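Local atomic coordinates of phosphothreonine lyase ospF (Shigella flexneri, PDB entry 3I0U), a protein that is a type III secreted effector that, as phosphothreonine lyases do, probably removes phosphate irreversibly from phosphothreonine of host MAP kinases by beta-elimination. Residues T38-D41 / I42-F46; E69-Q72 / S73-D76; I157-L160 / E161-L165; Q144-A147 / L148-H151. All coordinates share one frame; numbering follows the deposited sequence.

Contact 1 (T38-D41 / I42-F46); sequences TYSD and ICQSF
D41 O draws three donors from the residues that follow it. S45 N gives the main bond, 3.2 Å to D41 O. Q44 N and the S45 hydroxyl add weak ones, the hydroxyl with S45 OG 3.4 Å from D41 O. One turn earlier I42 N donates to T38 O at 3.2 Å, with an N-H...O angle of 162°. This earlier bond belongs to the first turn of the short helix 39-44, whose start is a capping box. T38 is the N-cap residue, its OG1 accepting from D41 N at 3.2 Å, and in return T38 N donates to D41 OD2 at 3.1 Å, arriving from above the carboxylate plane. C43 SG sits over one face of the Y39 ring, 3.8 Å from its centroid and 21° off the normal, a sulfur-aromatic contact displaced toward the ring's rim. With CG anti to the backbone N (chi1 -166°), Y39 lies beside the following turn, and its hydroxyl bonds to T115 O and M117 N. The I42 and Y39 side chains cross at about a right angle, I42 CD1 being 4.1 Å from Y39 CD1, and I42 packs on I64, I114 and F95.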
ATOM      1  N   THR A  38       7.588   9.556 -13.787  1.00 71.34           N
ATOM      2  CA  THR A  38       7.325  10.713 -12.952  1.00 71.17           C
ATOM      3  C   THR A  38       5.805  10.736 -12.727  1.00 70.78           C
ATOM      4  O   THR A  38       5.076  10.022 -13.437  1.00 70.09           O
ATOM      5  CB  THR A  38       7.790  11.973 -13.685  1.00 70.89           C
ATOM      6  OG1 THR A  38       6.930  12.171 -14.801  1.00 70.92           O
ATOM      7  CG2 THR A  38       9.213  11.810 -14.206  1.00 70.29           C
ATOM      8  N   TYR A  39       5.340  11.548 -11.771  1.00 70.88           N
ATOM      9  CA  TYR A  39       3.904  11.862 -11.649  1.00 71.13           C
ATOM     10  C   TYR A  39       3.181  12.272 -12.933  1.00 71.48           C
ATOM     11  O   TYR A  39       2.126  11.695 -13.240  1.00 71.76           O
ATOM     12  CB  TYR A  39       3.622  12.931 -10.613  1.00 71.16           C
ATOM     13  CG  TYR A  39       2.154  12.999 -10.256  1.00 70.68           C
ATOM     14  CD1 TYR A  39       1.523  11.906  -9.633  1.00 68.28           C
ATOM     15  CD2 TYR A  39       1.398  14.138 -10.532  1.00 69.22           C
ATOM     16  CE1 TYR A  39       0.215  11.940  -9.275  1.00 67.63           C
ATOM     17  CE2 TYR A  39       0.048  14.189 -10.185  1.00 70.62           C
ATOM     18  CZ  TYR A  39      -0.526  13.061  -9.554  1.00 71.63           C
ATOM     19  OH  TYR A  39      -1.846  13.051  -9.178  1.00 73.02           O
ATOM     20  N   SER A  40       3.718  13.231 -13.683  1.00 71.19           N
ATOM     21  CA  SER A  40       3.025  13.609 -14.905  1.00 72.03           C
ATOM     22  C   SER A  40       3.007  12.475 -15.940  1.00 72.31           C
ATOM     23  O   SER A  40       2.034  12.357 -16.682  1.00 72.99           O
ATOM     24  CB  SER A  40       3.482  14.952 -15.502  1.00 71.73           C
ATOM     25  OG  SER A  40       4.751  14.852 -16.089  1.00 71.64           O
ATOM     26  N   ASP A  41       4.038  11.633 -15.974  1.00 72.05           N
ATOM     27  CA  ASP A  41       4.034  10.484 -16.884  1.00 72.04           C
ATOM     28  C   ASP A  41       2.876   9.528 -16.612  1.00 72.29           C
ATOM     29  O   ASP A  41       2.199   9.131 -17.558  1.00 72.39           O
ATOM     30  CB  ASP A  41       5.343   9.697 -16.854  1.00 72.16           C
ATOM     31  CG  ASP A  41       6.532  10.493 -17.344  1.00 72.64           C
ATOM     32  OD1 ASP A  41       6.375  11.389 -18.199  1.00 72.74           O
ATOM     33  OD2 ASP A  41       7.649  10.212 -16.853  1.00 74.21           O
ATOM     34  N   ILE A  42       2.633   9.172 -15.341  1.00 72.49           N
ATOM     35  CA  ILE A  42       1.500   8.302 -14.999  1.00 72.42           C
ATOM     36  C   ILE A  42       0.142   8.985 -15.206  1.00 72.87           C
ATOM     37  O   ILE A  42      -0.868   8.299 -15.407  1.00 73.40           O
ATOM     38  CB  ILE A  42       1.594   7.668 -13.589  1.00 72.80           C
ATOM     39  CG1 ILE A  42       1.538   8.714 -12.472  1.00 72.51           C
ATOM     40  CG2 ILE A  42       2.873   6.861 -13.433  1.00 72.34           C
ATOM     41  CD1 ILE A  42       1.197   8.132 -11.150  1.00 69.80           C
ATOM     42  N   CYS A  43       0.116  10.326 -15.234  1.00 72.94           N
ATOM     43  CA  CYS A  43      -1.144  11.052 -15.477  1.00 72.38           C
ATOM     44  C   CYS A  43      -1.667  10.953 -16.914  1.00 72.57           C
ATOM     45  O   CYS A  43      -2.849  11.159 -17.167  1.00 72.74           O
ATOM     46  CB  CYS A  43      -1.036  12.489 -14.989  1.00 72.23           C
ATOM     47  SG  CYS A  43      -1.129  12.551 -13.187  1.00 71.47           S
ATOM     48  N   GLN A  44      -0.779  10.583 -17.833  1.00 72.61           N
ATOM     49  CA  GLN A  44      -1.043  10.547 -19.261  1.00 72.49           C
ATOM     50  C   GLN A  44      -1.070   9.149 -19.823  1.00 73.28           C
ATOM     51  O   GLN A  44      -1.633   8.913 -20.888  1.00 73.54           O
ATOM     52  CB  GLN A  44       0.025  11.357 -19.941  1.00 72.17           C
ATOM     53  CG  GLN A  44      -0.089  12.789 -19.488  1.00 72.26           C
ATOM     54  CD  GLN A  44       1.206  13.514 -19.536  1.00 72.77           C
ATOM     55  OE1 GLN A  44       1.748  13.791 -20.615  1.00 73.60           O
ATOM     56  NE2 GLN A  44       1.713  13.860 -18.372  1.00 72.70           N
ATOM     57  N   SER A  45      -0.461   8.235 -19.081  1.00 75.15           N
ATOM     58  CA  SER A  45      -0.455   6.803 -19.342  1.00 76.58           C
ATOM     59  C   SER A  45      -1.865   6.225 -19.480  1.00 77.53           C
ATOM     60  O   SER A  45      -2.436   5.722 -18.498  1.00 78.80           O
ATOM     61  CB  SER A  45       0.269   6.081 -18.179  1.00 76.29           C
ATOM     62  OG  SER A  45       1.651   5.848 -18.434  1.00 75.74           O
ATOM     63  N   PHE A  46      -2.425   6.297 -20.684  1.00 78.43           N
ATOM     64  CA  PHE A  46      -3.686   5.617 -20.953  1.00 78.64           C
ATOM     65  C   PHE A  46      -3.502   4.119 -20.630  1.00 78.81           C
ATOM     66  O   PHE A  46      -4.123   3.623 -19.687  1.00 79.16           O
ATOM     67  CB  PHE A  46      -4.135   5.850 -22.375  1.00 78.18           C
ATOM     68  CG  PHE A  46      -4.842   7.185 -22.604  1.00 79.69           C
ATOM     69  CD1 PHE A  46      -4.734   8.247 -21.687  1.00 79.39           C
ATOM     70  CD2 PHE A  46      -5.602   7.387 -23.793  1.00 78.24           C
ATOM     71  CE1 PHE A  46      -5.379   9.466 -21.939  1.00 80.52           C
ATOM     72  CE2 PHE A  46      -6.246   8.602 -24.049  1.00 77.42           C
ATOM     73  CZ  PHE A  46      -6.144   9.644 -23.140  1.00 78.13           C
TER

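Contact 2 (E69-Q72 / S73-D76); sequences ENPQ and SKGD
P71 and K74 come close because the chain bends at Q72 and S73: P71 CA lies 5.6 Å from K74 CA. Q72 has near-helical backbone torsions, whereas S73 is much more extended. The bend therefore does not bring the two peptide groups together, and P71 O stays 4.6 Å from K74 N. A side chain supplies the link instead. K74 NZ donates to P71 O at 3.2 Å, in the carbonyl plane and on a lone pair, with a C=O...N angle of 139°. The lysine reaches it by curling back: its methylene chain is fairly extended as far as CE, and the last torsion (chi4 62°) then turns the ammonium toward the carbonyl. K74 CG and K74 CE each lie 3.7 Å from P71 O, so the aliphatic part of the chain flanks the same oxygen. The stretch belongs to the irregular connection between strand 63-68 and the short strand 77-78, with no regular structure of its own. Within this connection the bend is fixed from outside by D110, whose OD2 accepts from both Q72 N and S73 N. P71 also touches D110 with its side chain, and K74 CG approaches the pyrrolidine at 4.4 Å from P71 CG. S73 is buried and packs on D139. The loop's far end is tied to S138 and S143, through G75 and D76.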
ATOM      1  N   GLU A  69       1.305  -7.411 -13.670  1.00 72.16           N
ATOM      2  CA  GLU A  69       0.697  -8.426 -14.545  1.00 72.63           C
ATOM      3  C   GLU A  69       1.031  -9.876 -14.155  1.00 72.66           C
ATOM      4  O   GLU A  69       0.328 -10.821 -14.540  1.00 73.17           O
ATOM      5  CB  GLU A  69       0.925  -8.128 -16.046  1.00 72.69           C
ATOM      6  CG  GLU A  69       2.355  -8.227 -16.590  1.00 72.32           C
ATOM      7  CD  GLU A  69       2.403  -8.729 -18.057  1.00 73.30           C
ATOM      8  OE1 GLU A  69       3.517  -8.972 -18.557  1.00 74.48           O
ATOM      9  OE2 GLU A  69       1.348  -8.889 -18.723  1.00 73.25           O
ATOM     10  N   ASN A  70       2.110 -10.029 -13.398  1.00 72.64           N
ATOM     11  CA  ASN A  70       2.404 -11.257 -12.711  1.00 72.47           C
ATOM     12  C   ASN A  70       2.348 -11.066 -11.208  1.00 72.45           C
ATOM     13  O   ASN A  70       3.368 -10.842 -10.600  1.00 72.36           O
ATOM     14  CB  ASN A  70       3.756 -11.786 -13.153  1.00 72.31           C
ATOM     15  CG  ASN A  70       3.689 -12.429 -14.524  1.00 73.61           C
ATOM     16  OD1 ASN A  70       2.793 -13.242 -14.804  1.00 75.21           O
ATOM     17  ND2 ASN A  70       4.624 -12.059 -15.403  1.00 74.12           N
ATOM     18  N   PRO A  71       1.146 -11.193 -10.606  1.00 72.77           N
ATOM     19  CA  PRO A  71       1.001 -11.051  -9.158  1.00 72.82           C
ATOM     20  C   PRO A  71       1.908 -12.021  -8.374  1.00 72.93           C
ATOM     21  O   PRO A  71       2.166 -13.142  -8.825  1.00 73.01           O
ATOM     22  CB  PRO A  71      -0.492 -11.380  -8.919  1.00 72.68           C
ATOM     23  CG  PRO A  71      -0.930 -12.142 -10.133  1.00 72.61           C
ATOM     24  CD  PRO A  71      -0.141 -11.546 -11.246  1.00 72.59           C
ATOM     25  N   GLN A  72       2.408 -11.561  -7.234  1.00 73.29           N
ATOM     26  CA  GLN A  72       3.201 -12.395  -6.347  1.00 73.75           C
ATOM     27  C   GLN A  72       2.324 -13.060  -5.307  1.00 74.60           C
ATOM     28  O   GLN A  72       2.744 -14.025  -4.625  1.00 75.29           O
ATOM     29  CB  GLN A  72       4.259 -11.573  -5.650  1.00 73.79           C
ATOM     30  CG  GLN A  72       5.515 -11.389  -6.442  1.00 72.04           C
ATOM     31  CD  GLN A  72       6.385 -10.293  -5.847  1.00 73.62           C
ATOM     32  OE1 GLN A  72       7.217  -9.704  -6.541  1.00 73.65           O
ATOM     33  NE2 GLN A  72       6.177  -9.984  -4.561  1.00 74.29           N
ATOM     34  N   SER A  73       1.101 -12.560  -5.205  1.00 74.71           N
ATOM     35  CA  SER A  73       0.112 -13.171  -4.375  1.00 75.12           C
ATOM     36  C   SER A  73      -0.982 -13.656  -5.296  1.00 75.13           C
ATOM     37  O   SER A  73      -1.938 -12.937  -5.561  1.00 76.63           O
ATOM     38  CB  SER A  73      -0.400 -12.161  -3.350  1.00 74.83           C
ATOM     39  OG  SER A  73       0.679 -11.382  -2.856  1.00 77.67           O
ATOM     40  N   LYS A  74      -0.867 -14.881  -5.779  1.00 74.91           N
ATOM     41  CA  LYS A  74      -1.795 -15.356  -6.815  1.00 74.58           C
ATOM     42  C   LYS A  74      -3.270 -15.639  -6.423  1.00 74.32           C
ATOM     43  O   LYS A  74      -3.996 -16.207  -7.216  1.00 74.82           O
ATOM     44  CB  LYS A  74      -1.168 -16.530  -7.590  1.00 74.48           C
ATOM     45  CG  LYS A  74       0.053 -16.134  -8.438  1.00 74.74           C
ATOM     46  CD  LYS A  74       1.041 -17.302  -8.570  1.00 74.90           C
ATOM     47  CE  LYS A  74       2.485 -16.820  -8.850  1.00 74.88           C
ATOM     48  NZ  LYS A  74       3.113 -15.965  -7.777  1.00 73.51           N
ATOM     49  N   GLY A  75      -3.730 -15.216  -5.248  1.00 73.97           N
ATOM     50  CA  GLY A  75      -5.138 -15.421  -4.842  1.00 73.67           C
ATOM     51  C   GLY A  75      -5.968 -14.144  -4.777  1.00 73.68           C
ATOM     52  O   GLY A  75      -5.568 -13.126  -5.335  1.00 73.49           O
ATOM     53  N   ASP A  76      -7.118 -14.198  -4.084  1.00 73.64           N
ATOM     54  CA  ASP A  76      -8.091 -13.078  -3.968  1.00 73.03           C
ATOM     55  C   ASP A  76      -7.635 -11.870  -3.133  1.00 73.05           C
ATOM     56  O   ASP A  76      -6.923 -12.034  -2.136  1.00 72.68           O
ATOM     57  CB  ASP A  76      -9.374 -13.551  -3.295  1.00 72.87           C
ATOM     58  CG  ASP A  76      -9.948 -14.822  -3.908  1.00 74.46           C
ATOM     59  OD1 ASP A  76     -10.423 -14.734  -5.065  1.00 75.41           O
ATOM     60  OD2 ASP A  76      -9.972 -15.887  -3.208  1.00 74.57           O
TER

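Contact 3 (I157-L160 / E161-L165); sequences IMCL and ESNLL
I157 O receives E161 N at 2.8 Å, and the bond is nearly straight (N-H...O 170°). M158 O accepts S162 N at 3.0 Å, and C159 O accepts N163 N at 3.1 Å. L160 O takes two donors: L164 N at 3.1 Å (166°), and N163 N in a weak second bond. E161 O continues the series, accepting L165 N at 2.9 Å. This unbroken i to i+4 pattern is that of the long helix 147-166. Two later carbonyls also draw side chains, S162 O accepting from R166 NE and N163 O from S167 OG. E161 CG stands anti to its carbonyl carbon (chi1 -81°), and the chain bends at chi2, carrying the carboxylate away from the helix. There three backbone amides meet it, V187 N and Y186 N at OE1 and K185 N at OE2. L160 and L164, both buried, pack on L98 and I84. The chemistry thus divides: the main-chain bonds hold the helix itself, apolar side chains seat it against helix 91-102 and strand 80-84, and one multiply bonded carboxylate fixes the chain leading into strand 187-191.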
ATOM      1  N   ILE A 157       5.516  -0.959   4.920  1.00 71.76           N
ATOM      2  CA  ILE A 157       4.835   0.204   5.506  1.00 71.58           C
ATOM      3  C   ILE A 157       5.865   1.045   6.291  1.00 72.20           C
ATOM      4  O   ILE A 157       5.985   2.269   6.131  1.00 72.50           O
ATOM      5  CB  ILE A 157       3.664  -0.207   6.431  1.00 71.34           C
ATOM      6  CG1 ILE A 157       2.523  -0.924   5.674  1.00 71.79           C
ATOM      7  CG2 ILE A 157       3.167   0.971   7.206  1.00 70.26           C
ATOM      8  CD1 ILE A 157       2.050  -0.247   4.354  1.00 72.59           C
ATOM      9  N   MET A 158       6.649   0.368   7.107  1.00 72.44           N
ATOM     10  CA  MET A 158       7.702   1.006   7.881  1.00 73.48           C
ATOM     11  C   MET A 158       8.589   1.835   6.948  1.00 73.29           C
ATOM     12  O   MET A 158       9.007   2.938   7.283  1.00 73.53           O
ATOM     13  CB  MET A 158       8.567  -0.034   8.559  1.00 72.15           C
ATOM     14  CG  MET A 158       7.929  -0.755   9.729  1.00 74.06           C
ATOM     15  SD  MET A 158       9.115  -1.910  10.585  1.00 76.45           S
ATOM     16  CE  MET A 158      10.471  -0.800  11.023  1.00 69.32           C
ATOM     17  N   CYS A 159       8.833   1.298   5.766  1.00 72.96           N
ATOM     18  CA  CYS A 159       9.738   1.867   4.826  1.00 73.25           C
ATOM     19  C   CYS A 159       9.147   3.045   4.031  1.00 73.33           C
ATOM     20  O   CYS A 159       9.815   4.062   3.813  1.00 74.32           O
ATOM     21  CB  CYS A 159      10.100   0.763   3.898  1.00 73.43           C
ATOM     22  SG  CYS A 159      11.550   1.110   3.174  1.00 80.35           S
ATOM     23  N   LEU A 160       7.895   2.929   3.613  1.00 72.38           N
ATOM     24  CA  LEU A 160       7.141   4.093   3.196  1.00 71.95           C
ATOM     25  C   LEU A 160       7.133   5.205   4.238  1.00 71.98           C
ATOM     26  O   LEU A 160       7.563   6.302   3.934  1.00 72.60           O
ATOM     27  CB  LEU A 160       5.714   3.699   2.840  1.00 72.24           C
ATOM     28  CG  LEU A 160       5.457   2.654   1.732  1.00 72.76           C
ATOM     29  CD1 LEU A 160       3.958   2.426   1.547  1.00 70.34           C
ATOM     30  CD2 LEU A 160       6.125   3.044   0.388  1.00 71.03           C
ATOM     31  N   GLU A 161       6.691   4.905   5.465  1.00 72.48           N
ATOM     32  CA  GLU A 161       6.672   5.864   6.592  1.00 72.14           C
ATOM     33  C   GLU A 161       8.012   6.617   6.692  1.00 72.07           C
ATOM     34  O   GLU A 161       8.081   7.849   6.658  1.00 72.69           O
ATOM     35  CB  GLU A 161       6.346   5.149   7.920  1.00 71.59           C
ATOM     36  CG  GLU A 161       4.854   4.856   8.183  1.00 71.96           C
ATOM     37  CD  GLU A 161       4.010   6.107   8.473  1.00 72.29           C
ATOM     38  OE1 GLU A 161       2.946   6.321   7.841  1.00 71.23           O
ATOM     39  OE2 GLU A 161       4.400   6.877   9.363  1.00 74.14           O
ATOM     40  N   SER A 162       9.077   5.845   6.727  1.00 72.13           N
ATOM     41  CA  SER A 162      10.419   6.329   6.938  1.00 71.46           C
ATOM     42  C   SER A 162      10.887   7.269   5.813  1.00 71.54           C
ATOM     43  O   SER A 162      11.542   8.266   6.046  1.00 71.66           O
ATOM     44  CB  SER A 162      11.318   5.111   7.024  1.00 70.62           C
ATOM     45  OG  SER A 162      12.649   5.467   6.856  1.00 71.08           O
ATOM     46  N   ASN A 163      10.538   6.946   4.584  1.00 71.48           N
ATOM     47  CA  ASN A 163      10.958   7.759   3.463  1.00 71.21           C
ATOM     48  C   ASN A 163      10.227   9.081   3.403  1.00 71.34           C
ATOM     49  O   ASN A 163      10.818  10.095   3.034  1.00 71.88           O
ATOM     50  CB  ASN A 163      10.738   7.021   2.148  1.00 71.13           C
ATOM     51  CG  ASN A 163      11.897   6.140   1.778  1.00 71.29           C
ATOM     52  OD1 ASN A 163      11.989   4.992   2.194  1.00 72.84           O
ATOM     53  ND2 ASN A 163      12.785   6.664   0.999  1.00 70.38           N
ATOM     54  N   LEU A 164       8.938   9.073   3.741  1.00 71.04           N
ATOM     55  CA  LEU A 164       8.147  10.300   3.795  1.00 70.45           C
ATOM     56  C   LEU A 164       8.593  11.185   4.913  1.00 70.10           C
ATOM     57  O   LEU A 164       8.771  12.363   4.708  1.00 70.05           O
ATOM     58  CB  LEU A 164       6.690   9.968   4.003  1.00 70.71           C
ATOM     59  CG  LEU A 164       5.664   9.926   2.871  1.00 71.04           C
ATOM     60  CD1 LEU A 164       6.240  10.104   1.449  1.00 70.60           C
ATOM     61  CD2 LEU A 164       4.847   8.686   3.019  1.00 69.35           C
ATOM     62  N   LEU A 165       8.811  10.605   6.094  1.00 70.04           N
ATOM     63  CA  LEU A 165       9.206  11.396   7.263  1.00 69.73           C
ATOM     64  C   LEU A 165      10.564  12.069   7.055  1.00 69.51           C
ATOM     65  O   LEU A 165      10.788  13.210   7.448  1.00 69.73           O
ATOM     66  CB  LEU A 165       9.148  10.546   8.551  1.00 69.95           C
ATOM     67  CG  LEU A 165       9.645  11.143   9.881  1.00 70.52           C
ATOM     68  CD1 LEU A 165       8.751  12.351  10.255  1.00 71.02           C
ATOM     69  CD2 LEU A 165       9.703  10.107  11.019  1.00 68.87           C
TER

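Contact 4 (Q144-A147 / L148-H151); sequences QYSA and LLLH
Y145, just before the helix, packs against its first turn and touches two leucines at different points. Its ring reaches L149 through Y145 CD1, 3.7 Å from L149 CD1. Its methylene meets L150, with Y145 CB 3.8 Å from L150 CG and the two side chains crossing at about a right angle. The tyrosine hydroxyl bonds to D80 OD2, and the ring also meets that of F212. S146 follows as the N-cap of helix 147-166. Its OG, placed between the backbone N and the carbonyl carbon (chi1 73°), turns forward to accept from L149 N at 3.2 Å, with an N-H...O angle of 161°, and is also hydrogen-bonded to D139 OD2. The carbonyl of the same residue opens the helical pattern, taking L150 N at 3.1 Å in an almost linear bond (177°). The L149 side chain packs beside the cap. Next, A147 O accepts from H151 N at 2.9 Å. The imidazole of H151 leads away: NE2 bonds to P26 O and the ring meets Y25. L150 packs between helix 11-22, on L18 and I22, and helix 211-217, on L215 and M216.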
ATOM      1  N   GLN A 144      -5.925 -16.979   2.451  1.00 70.36           N
ATOM      2  CA  GLN A 144      -5.103 -16.670   3.625  1.00 70.03           C
ATOM      3  C   GLN A 144      -3.794 -15.971   3.292  1.00 69.69           C
ATOM      4  O   GLN A 144      -3.376 -15.880   2.133  1.00 69.19           O
ATOM      5  CB  GLN A 144      -4.837 -17.923   4.456  1.00 70.13           C
ATOM      6  CG  GLN A 144      -6.057 -18.523   5.086  1.00 71.38           C
ATOM      7  CD  GLN A 144      -5.698 -19.266   6.351  1.00 75.02           C
ATOM      8  OE1 GLN A 144      -5.454 -20.501   6.348  1.00 74.46           O
ATOM      9  NE2 GLN A 144      -5.616 -18.515   7.452  1.00 74.68           N
ATOM     10  N   TYR A 145      -3.148 -15.481   4.337  1.00 69.87           N
ATOM     11  CA  TYR A 145      -1.881 -14.812   4.202  1.00 70.17           C
ATOM     12  C   TYR A 145      -0.757 -15.630   4.776  1.00 70.02           C
ATOM     13  O   TYR A 145      -0.880 -16.146   5.875  1.00 70.02           O
ATOM     14  CB  TYR A 145      -1.957 -13.509   4.944  1.00 70.19           C
ATOM     15  CG  TYR A 145      -2.968 -12.565   4.371  1.00 70.55           C
ATOM     16  CD1 TYR A 145      -2.838 -12.095   3.068  1.00 70.24           C
ATOM     17  CD2 TYR A 145      -4.045 -12.110   5.140  1.00 70.18           C
ATOM     18  CE1 TYR A 145      -3.745 -11.202   2.540  1.00 70.83           C
ATOM     19  CE2 TYR A 145      -4.960 -11.199   4.621  1.00 69.49           C
ATOM     20  CZ  TYR A 145      -4.793 -10.753   3.320  1.00 70.75           C
ATOM     21  OH  TYR A 145      -5.671  -9.859   2.762  1.00 71.63           O
ATOM     22  N   SER A 146       0.345 -15.727   4.037  1.00 70.00           N
ATOM     23  CA  SER A 146       1.526 -16.381   4.555  1.00 70.03           C
ATOM     24  C   SER A 146       2.237 -15.424   5.457  1.00 70.26           C
ATOM     25  O   SER A 146       2.104 -14.224   5.310  1.00 71.06           O
ATOM     26  CB  SER A 146       2.446 -16.809   3.430  1.00 69.82           C
ATOM     27  OG  SER A 146       3.083 -15.698   2.884  1.00 69.21           O
ATOM     28  N   ALA A 147       3.022 -15.965   6.377  1.00 70.56           N
ATOM     29  CA  ALA A 147       3.814 -15.154   7.291  1.00 70.82           C
ATOM     30  C   ALA A 147       4.848 -14.207   6.622  1.00 70.82           C
ATOM     31  O   ALA A 147       5.137 -13.141   7.159  1.00 70.37           O
ATOM     32  CB  ALA A 147       4.471 -16.033   8.293  1.00 70.53           C
ATOM     33  N   LEU A 148       5.377 -14.608   5.464  1.00 71.05           N
ATOM     34  CA  LEU A 148       6.429 -13.875   4.784  1.00 71.27           C
ATOM     35  C   LEU A 148       5.792 -12.700   4.163  1.00 71.98           C
ATOM     36  O   LEU A 148       6.344 -11.583   4.247  1.00 72.26           O
ATOM     37  CB  LEU A 148       7.043 -14.667   3.640  1.00 71.46           C
ATOM     38  CG  LEU A 148       8.531 -14.566   3.269  1.00 70.76           C
ATOM     39  CD1 LEU A 148       8.678 -14.926   1.824  1.00 69.90           C
ATOM     40  CD2 LEU A 148       9.217 -13.242   3.535  1.00 69.16           C
ATOM     41  N   LEU A 149       4.628 -12.944   3.538  1.00 71.89           N
ATOM     42  CA  LEU A 149       3.870 -11.872   2.911  1.00 71.18           C
ATOM     43  C   LEU A 149       3.619 -10.808   3.964  1.00 70.94           C
ATOM     44  O   LEU A 149       4.014  -9.667   3.790  1.00 70.32           O
ATOM     45  CB  LEU A 149       2.551 -12.393   2.346  1.00 71.42           C
ATOM     46  CG  LEU A 149       1.900 -11.758   1.087  1.00 71.48           C
ATOM     47  CD1 LEU A 149       0.407 -11.645   1.287  1.00 69.60           C
ATOM     48  CD2 LEU A 149       2.458 -10.390   0.698  1.00 69.55           C
ATOM     49  N   LEU A 150       3.015 -11.223   5.076  1.00 71.09           N
ATOM     50  CA  LEU A 150       2.714 -10.322   6.185  1.00 71.27           C
ATOM     51  C   LEU A 150       3.913  -9.600   6.759  1.00 70.97           C
ATOM     52  O   LEU A 150       3.805  -8.437   7.132  1.00 71.58           O
ATOM     53  CB  LEU A 150       1.999 -11.053   7.308  1.00 71.42           C
ATOM     54  CG  LEU A 150       0.628 -11.621   6.970  1.00 71.33           C
ATOM     55  CD1 LEU A 150       0.163 -12.496   8.105  1.00 69.79           C
ATOM     56  CD2 LEU A 150      -0.369 -10.497   6.682  1.00 71.09           C
ATOM     57  N   HIS A 151       5.045 -10.285   6.814  1.00 70.66           N
ATOM     58  CA  HIS A 151       6.279  -9.663   7.206  1.00 70.53           C
ATOM     59  C   HIS A 151       6.648  -8.613   6.167  1.00 70.77           C
ATOM     60  O   HIS A 151       6.833  -7.442   6.522  1.00 70.99           O
ATOM     61  CB  HIS A 151       7.388 -10.688   7.375  1.00 70.14           C
ATOM     62  CG  HIS A 151       8.654 -10.102   7.897  1.00 70.72           C
ATOM     63  ND1 HIS A 151       8.722  -9.420   9.095  1.00 71.04           N
ATOM     64  CD2 HIS A 151       9.902 -10.074   7.377  1.00 70.36           C
ATOM     65  CE1 HIS A 151       9.961  -9.009   9.293  1.00 70.96           C
ATOM     66  NE2 HIS A 151      10.698  -9.395   8.268  1.00 71.40           N
TER

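From the N terminus, contact 1 comes first, on the short helix before strand 47-50, one edge of the sheet within this chain. Contact 2 follows in the connection after strand 63-68, then contact 4 at the start of helix 147-166 and contact 3 further along that helix. Each joins adjoining segments, so no long loop is closed, and the four run in series without nesting or crossing. Contacts 2 and 4 touch, S73 OG lying 4.1 Å from L149 CD2, and both use D139. Contacts 1 and 4 lie on opposite sides of the chain's centre, about 32 Å apart between centres. Both contact 1, at P92 and F95, and contact 3, at L98 and L101, pack against helix 91-102.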